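Mucus binding protein (Lactobacillus reuteri, PDB 3I57) probably binds mucus at the bacterial cell surface and, through a repeat of this kind, immunoglobulins as well. Local coordinates at residues Leu22-Thr34 and Lys50-Asp62. Residues are numbered along the deposited sequence; the frame is centred on the assembly and turned at random.
Sequences LDGYTDETIPYST and KDNFPAGEKFDND. With CA (calcium ion), chain C.
The ring of F59 is sandwiched between G24 and I30: G24 CA sits over the centre of one face, 3.5 Å from the ring centroid, and I30 CG1 over the centre of the other, while P31 CD and the E28 carbonyl oxygen meet its edge. This is the calcium-bearing end of a beta-grasp domain, where the loops after strands 15-24 and 46-51 join in a single bridge, T29 with K58. F59 CG lies anti to its carbonyl carbon (chi1 -68°), directing the ring into this slot, which V4 of strand 2-10 also lines. A second ring, F53, receives the edge of Y32 on one face in a T-shaped stack, planes 72° apart, and I30 CG2 at its edge. Backbone bonds D27 N to F59 O, F59 N to E28 O and I30 N to E57 O (2.8 Å) tie the loops. D51 OD2 takes the T34 hydroxyl, OG1, at 2.7 Å from the syn side, 31° out of the carboxylate plane, and OD1 closes an Asx turn on F53 N. An alanine at D51 would be likely to leave both donors without these acceptors. Beyond F59, T26 OG1 donates to D60 O, and D60 OD1 binds the calcium ion at 2.4 Å.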
loop_
_atom_site.group_PDB
_atom_site.type_symbol
_atom_site.label_atom_id
_atom_site.label_comp_id
_atom_site.label_asym_id
_atom_site.label_seq_id
_atom_site.Cartn_x
_atom_site.Cartn_y
_atom_site.Cartn_z
ATOM N N LEU A 22 -7.678 33.614 17.543
ATOM C CA LEU A 22 -7.131 34.979 17.574
ATOM C C LEU A 22 -8.234 35.891 18.088
ATOM O O LEU A 22 -9.393 35.635 17.831
ATOM C CB LEU A 22 -6.738 35.445 16.157
ATOM C CG LEU A 22 -6.280 34.344 15.200
ATOM C CD1 LEU A 22 -6.429 34.771 13.744
ATOM C CD2 LEU A 22 -4.843 34.015 15.497
ATOM N N ASP A 23 -7.875 36.939 18.823
ATOM C CA ASP A 23 -8.821 37.979 19.202
ATOM C C ASP A 23 -8.302 39.296 18.670
ATOM O O ASP A 23 -7.089 39.489 18.574
ATOM C CB ASP A 23 -8.958 38.061 20.730
ATOM C CG ASP A 23 -9.457 36.750 21.332
ATOM O OD1 ASP A 23 -10.436 36.764 22.090
ATOM O OD2 ASP A 23 -8.838 35.705 21.039
ATOM N N GLY A 24 -9.226 40.214 18.352
ATOM C CA GLY A 24 -8.815 41.533 17.897
ATOM C C GLY A 24 -9.954 42.532 17.972
ATOM O O GLY A 24 -11.067 42.215 18.423
ATOM N N TYR A 25 -9.652 43.746 17.526
ATOM C CA TYR A 25 -10.581 44.830 17.510
ATOM C C TYR A 25 -11.346 44.867 16.203
ATOM O O TYR A 25 -10.833 44.502 15.130
ATOM C CB TYR A 25 -9.827 46.149 17.657
ATOM C CG TYR A 25 -9.032 46.232 18.915
ATOM C CD1 TYR A 25 -9.680 46.393 20.156
ATOM C CD2 TYR A 25 -7.634 46.193 18.885
ATOM C CE1 TYR A 25 -8.959 46.484 21.326
ATOM C CE2 TYR A 25 -6.894 46.288 20.055
ATOM C CZ TYR A 25 -7.572 46.429 21.274
ATOM O OH TYR A 25 -6.852 46.547 22.437
ATOM N N THR A 26 -12.579 45.324 16.296
ATOM C CA THR A 26 -13.391 45.498 15.111
ATOM C C THR A 26 -12.657 46.390 14.132
ATOM O O THR A 26 -12.141 47.447 14.512
ATOM C CB THR A 26 -14.748 46.138 15.506
ATOM O OG1 THR A 26 -15.460 45.207 16.331
ATOM C CG2 THR A 26 -15.582 46.460 14.282
ATOM N N ASP A 27 -12.628 45.948 12.870
ATOM C CA ASP A 27 -11.972 46.628 11.762
ATOM C C ASP A 27 -10.442 46.511 11.740
ATOM O O ASP A 27 -9.799 46.972 10.805
ATOM C CB ASP A 27 -12.465 48.071 11.568
ATOM C CG ASP A 27 -13.898 48.109 11.140
ATOM O OD1 ASP A 27 -14.277 47.243 10.332
ATOM O OD2 ASP A 27 -14.651 48.962 11.641
ATOM N N GLU A 28 -9.866 45.877 12.758
ATOM C CA GLU A 28 -8.443 45.583 12.715
ATOM C C GLU A 28 -8.209 44.507 11.658
ATOM O O GLU A 28 -8.984 43.562 11.562
ATOM C CB GLU A 28 -7.979 45.099 14.095
ATOM C CG GLU A 28 -6.526 44.599 14.169
ATOM C CD GLU A 28 -6.236 43.834 15.462
ATOM O OE1 GLU A 28 -6.961 44.022 16.474
ATOM O OE2 GLU A 28 -5.258 43.055 15.471
ATOM N N THR A 29 -7.144 44.650 10.865
ATOM C CA THR A 29 -6.760 43.556 9.959
ATOM C C THR A 29 -6.285 42.332 10.772
ATOM O O THR A 29 -5.453 42.471 11.677
ATOM C CB THR A 29 -5.693 44.006 8.949
ATOM O OG1 THR A 29 -6.255 45.004 8.097
ATOM C CG2 THR A 29 -5.179 42.784 8.070
ATOM N N ILE A 30 -6.818 41.140 10.479
ATOM C CA ILE A 30 -6.511 39.977 11.363
ATOM C C ILE A 30 -5.020 39.657 11.200
ATOM O O ILE A 30 -4.602 39.373 10.104
ATOM C CB ILE A 30 -7.375 38.722 11.038
ATOM C CG1 ILE A 30 -8.874 38.978 11.281
ATOM C CG2 ILE A 30 -6.872 37.509 11.868
ATOM C CD1 ILE A 30 -9.805 38.046 10.479
ATOM N N PRO A 31 -4.213 39.758 12.274
ATOM C CA PRO A 31 -2.768 39.626 12.115
ATOM C C PRO A 31 -2.371 38.174 12.109
ATOM O O PRO A 31 -1.804 37.668 13.088
ATOM C CB PRO A 31 -2.198 40.360 13.341
ATOM C CG PRO A 31 -3.278 40.251 14.369
ATOM C CD PRO A 31 -4.587 40.210 13.629
ATOM N N TYR A 32 -2.707 37.492 11.016
ATOM C CA TYR A 32 -2.480 36.059 10.905
ATOM C C TYR A 32 -2.189 35.716 9.457
ATOM O O TYR A 32 -2.757 36.318 8.516
ATOM C CB TYR A 32 -3.750 35.307 11.341
ATOM C CG TYR A 32 -3.635 33.805 11.462
ATOM C CD1 TYR A 32 -3.217 33.215 12.653
ATOM C CD2 TYR A 32 -3.998 32.978 10.405
ATOM C CE1 TYR A 32 -3.119 31.840 12.790
ATOM C CE2 TYR A 32 -3.909 31.616 10.520
ATOM C CZ TYR A 32 -3.489 31.043 11.716
ATOM O OH TYR A 32 -3.410 29.683 11.785
ATOM N N SER A 33 -1.330 34.719 9.305
ATOM C CA SER A 33 -1.099 34.067 8.022
ATOM C C SER A 33 -1.186 32.559 8.210
ATOM O O SER A 33 -0.756 32.019 9.234
ATOM C CB SER A 33 0.287 34.404 7.490
ATOM O OG SER A 33 0.710 33.458 6.523
ATOM N N THR A 34 -1.732 31.887 7.216
ATOM C CA THR A 34 -1.831 30.438 7.242
ATOM C C THR A 34 -0.516 29.790 6.828
ATOM O O THR A 34 -0.424 28.564 6.796
ATOM C CB THR A 34 -2.901 29.965 6.262
ATOM O OG1 THR A 34 -2.609 30.539 4.969
ATOM C CG2 THR A 34 -4.334 30.381 6.769
ATOM N N LYS A 50 -7.497 23.529 -0.072
ATOM C CA LYS A 50 -8.210 24.783 -0.075
ATOM C C LYS A 50 -7.949 25.603 1.185
ATOM O O LYS A 50 -8.283 25.177 2.294
ATOM C CB LYS A 50 -9.701 24.532 -0.220
ATOM C CG LYS A 50 -10.496 25.821 -0.167
ATOM C CD LYS A 50 -11.535 25.858 -1.248
ATOM C CE LYS A 50 -10.863 25.527 -2.551
ATOM N NZ LYS A 50 -11.312 26.444 -3.594
ATOM N N ASP A 51 -7.356 26.782 1.008
ATOM C CA ASP A 51 -7.173 27.723 2.123
ATOM C C ASP A 51 -8.291 28.763 2.048
ATOM O O ASP A 51 -8.314 29.599 1.141
ATOM C CB ASP A 51 -5.796 28.377 1.996
ATOM C CG ASP A 51 -5.518 29.457 3.057
ATOM O OD1 ASP A 51 -6.413 29.824 3.855
ATOM O OD2 ASP A 51 -4.364 29.941 3.051
ATOM N N ASN A 52 -9.206 28.701 3.009
ATOM C CA ASN A 52 -10.390 29.569 3.047
ATOM C C ASN A 52 -10.200 30.816 3.899
ATOM O O ASN A 52 -11.138 31.579 4.094
ATOM C CB ASN A 52 -11.588 28.780 3.574
ATOM C CG ASN A 52 -12.048 27.714 2.613
ATOM O OD1 ASN A 52 -12.263 26.552 2.999
ATOM N ND2 ASN A 52 -12.186 28.087 1.349
ATOM N N PHE A 53 -8.995 31.039 4.397
ATOM C CA PHE A 53 -8.702 32.264 5.142
ATOM C C PHE A 53 -8.392 33.385 4.148
ATOM O O PHE A 53 -7.404 33.312 3.434
ATOM C CB PHE A 53 -7.477 32.076 6.051
ATOM C CG PHE A 53 -7.217 33.265 6.963
ATOM C CD1 PHE A 53 -8.070 33.541 8.024
ATOM C CD2 PHE A 53 -6.121 34.094 6.764
ATOM C CE1 PHE A 53 -7.832 34.640 8.853
ATOM C CE2 PHE A 53 -5.884 35.198 7.588
ATOM C CZ PHE A 53 -6.724 35.470 8.621
ATOM N N PRO A 54 -9.241 34.419 4.087
ATOM C CA PRO A 54 -9.064 35.397 3.034
ATOM C C PRO A 54 -7.906 36.354 3.304
ATOM O O PRO A 54 -7.764 36.835 4.413
ATOM C CB PRO A 54 -10.384 36.178 3.050
ATOM C CG PRO A 54 -11.330 35.353 3.813
ATOM C CD PRO A 54 -10.488 34.641 4.825
ATOM N N ALA A 55 -7.126 36.658 2.269
ATOM C CA ALA A 55 -6.055 37.652 2.361
ATOM C C ALA A 55 -6.574 38.955 2.926
ATOM O O ALA A 55 -7.566 39.497 2.434
ATOM C CB ALA A 55 -5.446 37.896 0.953
ATOM N N GLY A 56 -5.932 39.467 3.971
ATOM C CA GLY A 56 -6.271 40.810 4.456
ATOM C C GLY A 56 -7.632 40.945 5.110
ATOM O O GLY A 56 -8.126 42.067 5.298
ATOM N N GLU A 57 -8.235 39.810 5.462
ATOM C CA GLU A 57 -9.490 39.759 6.229
ATOM C C GLU A 57 -9.378 40.597 7.516
ATOM O O GLU A 57 -8.335 40.554 8.174
ATOM C CB GLU A 57 -9.787 38.293 6.598
ATOM C CG GLU A 57 -11.174 38.017 7.168
ATOM C CD GLU A 57 -12.227 37.919 6.085
ATOM O OE1 GLU A 57 -11.953 38.400 4.968
ATOM O OE2 GLU A 57 -13.312 37.358 6.351
ATOM N N LYS A 58 -10.438 41.352 7.840
ATOM C CA LYS A 58 -10.580 42.087 9.111
ATOM C C LYS A 58 -11.488 41.396 10.129
ATOM O O LYS A 58 -12.410 40.659 9.758
ATOM C CB LYS A 58 -11.199 43.477 8.865
ATOM C CG LYS A 58 -10.406 44.375 7.948
ATOM C CD LYS A 58 -11.165 45.687 7.606
ATOM C CE LYS A 58 -12.671 45.508 7.471
ATOM N NZ LYS A 58 -13.340 46.708 6.848
ATOM N N PHE A 59 -11.284 41.705 11.409
ATOM C CA PHE A 59 -12.238 41.330 12.440
ATOM C C PHE A 59 -13.564 42.071 12.165
ATOM O O PHE A 59 -13.552 43.264 11.840
ATOM C CB PHE A 59 -11.729 41.693 13.855
ATOM C CG PHE A 59 -10.532 40.880 14.317
ATOM C CD1 PHE A 59 -10.712 39.644 14.941
ATOM C CD2 PHE A 59 -9.241 41.350 14.133
ATOM C CE1 PHE A 59 -9.615 38.886 15.357
ATOM C CE2 PHE A 59 -8.141 40.613 14.564
ATOM C CZ PHE A 59 -8.331 39.376 15.175
ATOM N N ASP A 60 -14.686 41.354 12.299
ATOM C CA ASP A 60 -16.029 41.916 12.031
ATOM C C ASP A 60 -16.537 42.866 13.112
ATOM O O ASP A 60 -15.831 43.196 14.043
ATOM C CB ASP A 60 -17.070 40.821 11.806
ATOM C CG ASP A 60 -17.300 39.947 13.027
ATOM O OD1 ASP A 60 -17.137 40.381 14.198
ATOM O OD2 ASP A 60 -17.677 38.784 12.802
ATOM N N ASN A 61 -17.781 43.302 12.965
ATOM C CA ASN A 61 -18.407 44.166 13.949
ATOM C C ASN A 61 -19.644 43.458 14.479
ATOM O O ASN A 61 -20.714 44.064 14.593
ATOM C CB ASN A 61 -18.801 45.491 13.286
ATOM C CG ASN A 61 -19.420 46.488 14.269
ATOM O OD1 ASN A 61 -19.104 46.479 15.452
ATOM N ND2 ASN A 61 -20.304 47.364 13.766
ATOM N N ASP A 62 -19.500 42.161 14.754
ATOM C CA ASP A 62 -20.612 41.307 15.168
ATOM C C ASP A 62 -20.211 40.543 16.426
ATOM O O ASP A 62 -19.485 39.543 16.353
ATOM C CB ASP A 62 -20.981 40.349 14.027
ATOM C CG ASP A 62 -22.129 39.420 14.386
ATOM O OD1 ASP A 62 -22.474 39.338 15.580
ATOM O OD2 ASP A 62 -22.667 38.771 13.465
HETATM CA CA CA C . -17.490 38.659 15.818
HETATM O O HOH W 1 -15.535 44.795 10.478
HETATM O O HOH W 2 -15.766 48.143 8.223
HETATM O O HOH W 3 -7.475 44.591 5.913
HETATM O O HOH W 4 -5.929 39.226 7.625
HETATM O O HOH W 5 -16.658 37.502 17.872
HETATM O O HOH W 6 -15.441 37.785 14.995
#